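Local coordinates for Tat-secreted protein Rv2525c (Mycobacterium tuberculosis, PDB 4PMQ) that may act as a peptidoglycan hydrolase with glycosidase activity, and in vitro cleaves p-nitrophenyl esters, short butyryl chains in preference to longer ones, at residues A[142-147]-A[164-169]; A[157-162]-A[174-179]. One frame throughout, in Å; residues are numbered along the deposited sequence.

Interaction 1: A[142-147]-A[164-169]; sequences ANSKTI and WGSPKG
The flat carboxamide of Asn-143 meets the loop 164-169 at its nitrogen edge: ND2 donates to Trp-164 O at 3.0 Å, with the acceptor lying in the amide plane and the N-H directed at a lone pair in the plane of the Trp-164 carbonyl. Gly-165 passes beside the same edge, its CA 3.7 Å from Asn-143 ND2. The other edge of the amide turns back into its own segment. CG of Asn-143 stands between the backbone N and the carbonyl carbon (chi1 62°), which brings OD1 over the first turn of the helix, where it accepts from Thr-146 N (2.8 Å) nearly along the C=O axis and from Thr-146 OG1 above the carbonyl plane. These two bonds and the one from ND2 grip the amide at both ends and fix its rotation.

A second bond lies one residue further along. Ser-144 N, at the start of the helix, donates to Ser-166 OG at 2.8 Å and almost straight (168°), while the same hydroxyl is also bonded to His-162 O. Ser-144 OG rests against CD of Pro-167 at 3.2 Å.

Asn-143 is the N-cap of helix 144-153, directly after strand 138-142. The contact therefore ties this strand-to-helix turn to the loop that leads from strand 158-161 toward strand 177-181, with Gln-161 of the former strand touching both Ser-144 and Ser-166.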
ATOM      1  N   ALA A 142       6.826  -3.519   1.838  1.00  5.04           N
ATOM      2  CA  ALA A 142       7.621  -4.638   2.360  1.00  4.88           C
ATOM      3  C   ALA A 142       8.627  -4.103   3.353  1.00  7.66           C
ATOM      4  O   ALA A 142       8.822  -2.873   3.391  1.00  6.37           O
ATOM      5  CB  ALA A 142       8.355  -5.327   1.203  1.00  4.77           C
ATOM      6  N   ASN A 143       9.352  -5.005   4.070  1.00  6.01           N
ATOM      7  CA  ASN A 143      10.421  -4.520   4.958  1.00  5.50           C
ATOM      8  C   ASN A 143      11.638  -4.095   4.076  1.00  7.49           C
ATOM      9  O   ASN A 143      11.628  -4.280   2.833  1.00  6.89           O
ATOM     10  CB  ASN A 143      10.803  -5.570   5.993  1.00  6.92           C
ATOM     11  CG  ASN A 143      11.350  -6.846   5.395  1.00  9.51           C
ATOM     12  OD1 ASN A 143      12.049  -6.843   4.361  1.00  7.97           O
ATOM     13  ND2 ASN A 143      11.165  -7.962   6.088  1.00  8.74           N
ATOM     14  N   SER A 144      12.640  -3.461   4.695  1.00  6.56           N
ATOM     15  CA  SER A 144      13.769  -2.919   3.938  1.00  6.14           C
ATOM     16  C   SER A 144      14.623  -3.995   3.272  1.00  7.87           C
ATOM     17  O   SER A 144      15.195  -3.715   2.212  1.00  7.31           O
ATOM     18  CB  SER A 144      14.624  -2.018   4.820  1.00  6.63           C
ATOM     19  OG  SER A 144      15.204  -2.752   5.871  1.00  7.50           O
ATOM     20  N   LYS A 145      14.689  -5.208   3.868  1.00  5.37           N
ATOM     21  CA  LYS A 145      15.422  -6.337   3.283  0.50  5.66           C
ATOM     22  C   LYS A 145      14.777  -6.757   1.953  1.00  8.70           C
ATOM     23  O   LYS A 145      15.480  -7.010   0.958  1.00  8.92           O
ATOM     24  CB  LYS A 145      15.439  -7.519   4.261  0.50  8.68           C
ATOM     25  CG  LYS A 145      16.283  -8.691   3.760  0.50 23.65           C
ATOM     26  CD  LYS A 145      16.495  -9.749   4.838  0.50 36.03           C
ATOM     27  CE  LYS A 145      17.698 -10.636   4.585  0.50 46.10           C
ATOM     28  NZ  LYS A 145      18.956  -9.878   4.317  0.50 49.05           N
ATOM     29  N   THR A 146      13.450  -6.852   1.952  1.00  5.65           N
ATOM     30  CA  THR A 146      12.674  -7.268   0.779  1.00  4.71           C
ATOM     31  C   THR A 146      12.730  -6.168  -0.296  1.00  7.45           C
ATOM     32  O   THR A 146      12.848  -6.469  -1.496  1.00  7.17           O
ATOM     33  CB  THR A 146      11.236  -7.642   1.212  1.00  5.24           C
ATOM     34  OG1 THR A 146      11.304  -8.704   2.178  1.00  6.36           O
ATOM     35  CG2 THR A 146      10.389  -8.142   0.015  1.00  7.95           C
ATOM     36  N   ILE A 147      12.655  -4.899   0.137  1.00  4.79           N
ATOM     37  CA  ILE A 147      12.798  -3.776  -0.779  1.00  4.37           C
ATOM     38  C   ILE A 147      14.164  -3.886  -1.461  1.00  8.78           C
ATOM     39  O   ILE A 147      14.246  -3.775  -2.686  1.00  6.99           O
ATOM     40  CB  ILE A 147      12.618  -2.422  -0.057  1.00  5.68           C
ATOM     41  CG1 ILE A 147      11.119  -2.189   0.272  1.00  5.62           C
ATOM     42  CG2 ILE A 147      13.171  -1.266  -0.907  1.00  6.99           C
ATOM     43  CD1 ILE A 147      10.934  -1.034   1.267  1.00  8.36           C
ATOM     44  N   TRP A 164       8.784  -4.652  10.001  1.00  8.15           N
ATOM     45  CA  TRP A 164       8.847  -6.032  10.457  1.00  9.60           C
ATOM     46  C   TRP A 164       9.939  -6.733   9.670  1.00 11.59           C
ATOM     47  O   TRP A 164       9.686  -7.197   8.551  1.00 11.46           O
ATOM     48  CB  TRP A 164       7.475  -6.696  10.278  1.00  9.20           C
ATOM     49  CG  TRP A 164       7.442  -8.138  10.706  1.00 11.10           C
ATOM     50  CD1 TRP A 164       8.330  -8.783  11.527  1.00 13.86           C
ATOM     51  CD2 TRP A 164       6.447  -9.108  10.353  1.00 11.84           C
ATOM     52  NE1 TRP A 164       7.977 -10.110  11.654  1.00 13.89           N
ATOM     53  CE2 TRP A 164       6.785 -10.316  11.005  1.00 15.13           C
ATOM     54  CE3 TRP A 164       5.271  -9.059   9.582  1.00 13.24           C
ATOM     55  CZ2 TRP A 164       6.031 -11.490  10.837  1.00 14.92           C
ATOM     56  CZ3 TRP A 164       4.492 -10.202   9.482  1.00 14.74           C
ATOM     57  CH2 TRP A 164       4.877 -11.400  10.101  1.00 15.25           C
ATOM     58  N   GLY A 165      11.146  -6.742  10.232  1.00  7.72           N
ATOM     59  CA  GLY A 165      12.291  -7.334   9.545  1.00  9.53           C
ATOM     60  C   GLY A 165      13.204  -6.282   8.945  1.00 13.60           C
ATOM     61  O   GLY A 165      14.052  -6.601   8.098  1.00 11.73           O
ATOM     62  N   SER A 166      13.005  -5.004   9.357  1.00  8.47           N
ATOM     63  CA  SER A 166      13.906  -3.908   8.970  1.00  6.89           C
ATOM     64  C   SER A 166      14.809  -3.583  10.177  1.00  9.04           C
ATOM     65  O   SER A 166      14.345  -3.690  11.319  1.00  9.61           O
ATOM     66  CB  SER A 166      13.111  -2.669   8.559  1.00  8.81           C
ATOM     67  OG  SER A 166      12.316  -2.929   7.402  1.00  9.63           O
ATOM     68  N   PRO A 167      16.077  -3.175   9.951  1.00  7.66           N
ATOM     69  CA  PRO A 167      16.956  -2.802  11.092  1.00  8.18           C
ATOM     70  C   PRO A 167      16.370  -1.641  11.893  1.00 11.70           C
ATOM     71  O   PRO A 167      15.739  -0.767  11.305  1.00  9.87           O
ATOM     72  CB  PRO A 167      18.260  -2.380  10.395  1.00 10.05           C
ATOM     73  CG  PRO A 167      18.241  -3.110   9.073  1.00 13.97           C
ATOM     74  CD  PRO A 167      16.791  -3.034   8.666  1.00  9.10           C
ATOM     75  N   LYS A 168      16.532  -1.634  13.225  1.00 12.21           N
ATOM     76  CA  LYS A 168      15.967  -0.559  14.061  1.00 12.72           C
ATOM     77  C   LYS A 168      16.473   0.807  13.599  1.00 14.48           C
ATOM     78  O   LYS A 168      17.663   0.956  13.309  1.00 15.09           O
ATOM     79  CB  LYS A 168      16.325  -0.777  15.549  1.00 16.99           C
ATOM     80  N   GLY A 169      15.556   1.771  13.505  1.00 12.59           N
ATOM     81  CA  GLY A 169      15.855   3.156  13.148  1.00 11.85           C
ATOM     82  C   GLY A 169      16.277   3.407  11.717  1.00 13.24           C
ATOM     83  O   GLY A 169      16.656   4.536  11.376  1.00 12.79           O
TER

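Interaction 2: A[157-162]-A[174-179]; sequences SYFWQH and AAHLHQ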
ATOM      1  N   SER A 157       8.622  -0.226  -8.926  1.00  6.86           N
ATOM      2  CA  SER A 157       9.099   1.142  -9.160  1.00  7.16           C
ATOM      3  C   SER A 157       8.943   2.015  -7.923  1.00  9.05           C
ATOM      4  O   SER A 157       9.598   3.051  -7.823  1.00  8.81           O
ATOM      5  CB  SER A 157       8.350   1.774 -10.338  1.00 10.40           C
ATOM      6  OG  SER A 157       8.756   1.145 -11.546  1.00  8.61           O
ATOM      7  N   TYR A 158       8.001   1.648  -7.029  1.00  5.70           N
ATOM      8  CA  TYR A 158       7.728   2.412  -5.802  1.00  4.99           C
ATOM      9  C   TYR A 158       7.880   1.488  -4.613  1.00  6.04           C
ATOM     10  O   TYR A 158       7.504   0.313  -4.666  1.00  6.50           O
ATOM     11  CB  TYR A 158       6.328   3.024  -5.820  1.00  4.76           C
ATOM     12  CG  TYR A 158       6.165   4.155  -6.817  1.00  5.09           C
ATOM     13  CD1 TYR A 158       6.380   5.472  -6.435  1.00  5.60           C
ATOM     14  CD2 TYR A 158       5.731   3.907  -8.126  1.00  5.74           C
ATOM     15  CE1 TYR A 158       6.225   6.527  -7.335  1.00  7.45           C
ATOM     16  CE2 TYR A 158       5.594   4.956  -9.048  1.00  6.57           C
ATOM     17  CZ  TYR A 158       5.818   6.267  -8.632  1.00  9.67           C
ATOM     18  OH  TYR A 158       5.652   7.349  -9.466  1.00  9.46           O
ATOM     19  N   PHE A 159       8.436   2.037  -3.507  1.00  5.15           N
ATOM     20  CA  PHE A 159       8.720   1.206  -2.345  1.00  5.80           C
ATOM     21  C   PHE A 159       8.217   1.876  -1.066  1.00  8.26           C
ATOM     22  O   PHE A 159       8.493   3.048  -0.810  1.00  7.08           O
ATOM     23  CB  PHE A 159      10.242   0.947  -2.294  1.00  6.22           C
ATOM     24  CG  PHE A 159      10.716   0.274  -3.561  1.00  6.59           C
ATOM     25  CD1 PHE A 159      10.440  -1.073  -3.796  1.00  7.99           C
ATOM     26  CD2 PHE A 159      11.326   1.011  -4.575  1.00  9.12           C
ATOM     27  CE1 PHE A 159      10.806  -1.682  -4.998  1.00  8.14           C
ATOM     28  CE2 PHE A 159      11.688   0.398  -5.789  1.00 11.69           C
ATOM     29  CZ  PHE A 159      11.412  -0.941  -5.995  1.00  9.09           C
ATOM     30  N   TRP A 160       7.460   1.127  -0.276  1.00  5.08           N
ATOM     31  CA  TRP A 160       6.881   1.613   0.973  1.00  5.43           C
ATOM     32  C   TRP A 160       7.359   0.691   2.064  1.00  8.38           C
ATOM     33  O   TRP A 160       7.003  -0.490   2.075  1.00  7.26           O
ATOM     34  CB  TRP A 160       5.339   1.624   0.850  1.00  4.97           C
ATOM     35  CG  TRP A 160       4.582   1.941   2.107  1.00  5.91           C
ATOM     36  CD1 TRP A 160       5.051   2.550   3.237  1.00  8.95           C
ATOM     37  CD2 TRP A 160       3.188   1.688   2.334  1.00  5.92           C
ATOM     38  NE1 TRP A 160       4.037   2.683   4.162  1.00  8.60           N
ATOM     39  CE2 TRP A 160       2.880   2.160   3.632  1.00  9.05           C
ATOM     40  CE3 TRP A 160       2.159   1.136   1.549  1.00  6.63           C
ATOM     41  CZ2 TRP A 160       1.613   2.002   4.207  1.00  8.30           C
ATOM     42  CZ3 TRP A 160       0.907   0.970   2.122  1.00  7.16           C
ATOM     43  CH2 TRP A 160       0.630   1.438   3.419  1.00  8.30           C
ATOM     44  N   GLN A 161       8.269   1.203   2.913  1.00  5.75           N
ATOM     45  CA  GLN A 161       8.889   0.358   3.917  1.00  4.98           C
ATOM     46  C   GLN A 161       8.034   0.122   5.141  1.00  7.15           C
ATOM     47  O   GLN A 161       7.523   1.094   5.722  1.00  6.83           O
ATOM     48  CB  GLN A 161      10.227   0.965   4.370  1.00  6.47           C
ATOM     49  CG  GLN A 161      10.948   0.088   5.410  1.00 10.25           C
ATOM     50  CD  GLN A 161      12.229   0.756   5.861  1.00 12.61           C
ATOM     51  OE1 GLN A 161      12.918   1.368   5.048  1.00  7.43           O
ATOM     52  NE2 GLN A 161      12.520   0.714   7.160  1.00  8.52           N
ATOM     53  N   HIS A 162       7.964  -1.155   5.585  1.00  6.22           N
ATOM     54  CA  HIS A 162       7.406  -1.502   6.909  1.00  6.33           C
ATOM     55  C   HIS A 162       8.574  -1.983   7.776  1.00  9.22           C
ATOM     56  O   HIS A 162       9.637  -2.314   7.252  1.00  7.51           O
ATOM     57  CB  HIS A 162       6.225  -2.481   6.916  1.00  6.09           C
ATOM     58  CG  HIS A 162       6.500  -3.887   6.479  1.00  8.38           C
ATOM     59  ND1 HIS A 162       7.230  -4.776   7.275  1.00  9.73           N
ATOM     60  CD2 HIS A 162       6.005  -4.562   5.416  1.00  9.05           C
ATOM     61  CE1 HIS A 162       7.163  -5.951   6.663  1.00  7.98           C
ATOM     62  NE2 HIS A 162       6.438  -5.877   5.541  1.00  8.17           N
ATOM     63  N   ALA A 174      16.025   3.789  -0.993  1.00  9.82           N
ATOM     64  CA  ALA A 174      15.174   3.708  -2.193  1.00 10.27           C
ATOM     65  C   ALA A 174      13.682   3.926  -1.863  1.00 11.94           C
ATOM     66  O   ALA A 174      12.878   4.092  -2.786  1.00 10.71           O
ATOM     67  CB  ALA A 174      15.340   2.350  -2.869  1.00 10.93           C
ATOM     68  N   ALA A 175      13.307   3.897  -0.564  1.00  7.52           N
ATOM     69  CA  ALA A 175      11.879   3.981  -0.199  1.00  7.37           C
ATOM     70  C   ALA A 175      11.284   5.365  -0.475  1.00  9.96           C
ATOM     71  O   ALA A 175      11.938   6.402  -0.273  1.00  9.19           O
ATOM     72  CB  ALA A 175      11.679   3.615   1.264  1.00  8.18           C
ATOM     73  N   HIS A 176      10.035   5.369  -0.976  1.00  5.63           N
ATOM     74  CA  HIS A 176       9.253   6.570  -1.251  1.00  4.75           C
ATOM     75  C   HIS A 176       8.440   6.940  -0.022  1.00  7.92           C
ATOM     76  O   HIS A 176       8.189   8.116   0.224  1.00  7.91           O
ATOM     77  CB  HIS A 176       8.317   6.297  -2.430  1.00  4.72           C
ATOM     78  CG  HIS A 176       9.075   5.994  -3.684  1.00  7.54           C
ATOM     79  ND1 HIS A 176       9.631   4.745  -3.905  1.00  8.45           N
ATOM     80  CD2 HIS A 176       9.465   6.830  -4.673  1.00  9.57           C
ATOM     81  CE1 HIS A 176      10.263   4.831  -5.063  1.00  8.62           C
ATOM     82  NE2 HIS A 176      10.206   6.077  -5.559  1.00  9.74           N
ATOM     83  N   LEU A 177       8.023   5.913   0.749  1.00  4.48           N
ATOM     84  CA  LEU A 177       7.193   6.023   1.939  1.00  4.89           C
ATOM     85  C   LEU A 177       7.746   5.132   3.015  1.00  6.78           C
ATOM     86  O   LEU A 177       8.320   4.094   2.683  1.00  5.37           O
ATOM     87  CB  LEU A 177       5.759   5.573   1.617  1.00  5.19           C
ATOM     88  CG  LEU A 177       5.088   6.317   0.460  1.00  8.18           C
ATOM     89  CD1 LEU A 177       3.764   5.665   0.040  1.00  7.35           C
ATOM     90  CD2 LEU A 177       4.862   7.794   0.792  1.00  5.55           C
ATOM     91  N   HIS A 178       7.537   5.491   4.283  1.00  5.70           N
ATOM     92  CA  HIS A 178       7.993   4.640   5.402  1.00  5.74           C
ATOM     93  C   HIS A 178       6.930   4.588   6.508  1.00  8.66           C
ATOM     94  O   HIS A 178       6.567   5.617   7.055  1.00  9.36           O
ATOM     95  CB  HIS A 178       9.340   5.144   5.959  1.00  6.00           C
ATOM     96  CG  HIS A 178       9.913   4.371   7.105  1.00  8.43           C
ATOM     97  ND1 HIS A 178      10.899   4.919   7.895  1.00 10.27           N
ATOM     98  CD2 HIS A 178       9.682   3.095   7.516  1.00 10.98           C
ATOM     99  CE1 HIS A 178      11.214   3.991   8.790  1.00 10.96           C
ATOM    100  NE2 HIS A 178      10.492   2.885   8.625  1.00 11.10           N
ATOM    101  N   GLN A 179       6.446   3.390   6.827  1.00  6.21           N
ATOM    102  CA  GLN A 179       5.476   3.196   7.900  1.00  5.77           C
ATOM    103  C   GLN A 179       6.258   3.271   9.210  1.00  9.93           C
ATOM    104  O   GLN A 179       7.119   2.414   9.452  1.00 10.33           O
ATOM    105  CB  GLN A 179       4.763   1.860   7.717  1.00  7.24           C
ATOM    106  CG  GLN A 179       3.516   1.746   8.597  1.00 11.54           C
ATOM    107  CD  GLN A 179       2.813   0.464   8.273  1.00 16.22           C
ATOM    108  OE1 GLN A 179       3.405  -0.608   8.358  1.00  9.34           O
ATOM    109  NE2 GLN A 179       1.521   0.541   7.933  1.00 11.07           N
TER
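Phe-159 and His-176 meet where strand 158-161 runs parallel to strand 177-179, at 21° between the short axes; with Trp-160 they are among the residues that bury most surface here. At Phe-159 the partner chain enters with a kink. Phe-159 O accepts two backbone N-H groups, His-176 N at 2.8 Å and Leu-177 N at 3.3 Å, both in the carbonyl plane, and Phe-159 N donates to the ring atom His-176 ND1 (3.0 Å), tilted 29° from the ring plane. A side-chain nitrogen, not a carbonyl, thus receives this N-H. Since it accepts there, ND1 is probably unprotonated. Tyr-158 sends CD1 over the centre of one imidazole face, an edge-to-face pair with ring centroids 4.9 Å apart.

Beyond the kink the register is regular: Gln-161 N donates to Leu-177 O, and Gln-179 N to Gln-161 O. Trp-160 and Leu-177 share one face of the sheet, where the indole CD1 meets Leu-177 CB at 3.5 Å; Trp-160 NE1 is held by Asn-195. On the other face, Gln-161 and His-178 run alongside each other in the same direction. With CG anti to its backbone N (chi1 -179°) and an extended chain, Gln-161 lays its amide carbon over the His-178 ring, CD to CD2 3.8 Å. Their polar ends are held by the loop joining the two strands: Gln-161 by His-172 N and Tyr-170 O, His-178 NE2 by Asn-163.

Gln-179, near the C-terminal ends of the strands, bonds Tyr-141, Asp-9 and a glycerol probably taken from the crystallisation liquor. Adjacent parallel strands in a curled sheet, with helix 144-153 packed behind Phe-159 and Gln-161, are the wall of a TIM-barrel-like glycoside hydrolase fold.

Interaction 2 is the core contact, a buried strand pairing with 601 Å² covered, while interaction 1 lies nearer the surface, its centre about 15 Å from the centre of the chain against about 9 Å for interaction 2, and covers 216 Å². Both use the chain around strand 158-161: the loop that leaves its C-terminal end supplies residues 164-169 of interaction 1, and its edge pairs in interaction 2. They meet through backbone bonds, Ala-142 N to Trp-160 O and Ala-142 O to His-162 N, and through Ile-147 packed on Gln-161. Backbone bonds, one edge-to-face ring pair and an amide lying over an imidazole carry the inner contact; polar side chains at a helix start and a loop carry the outer.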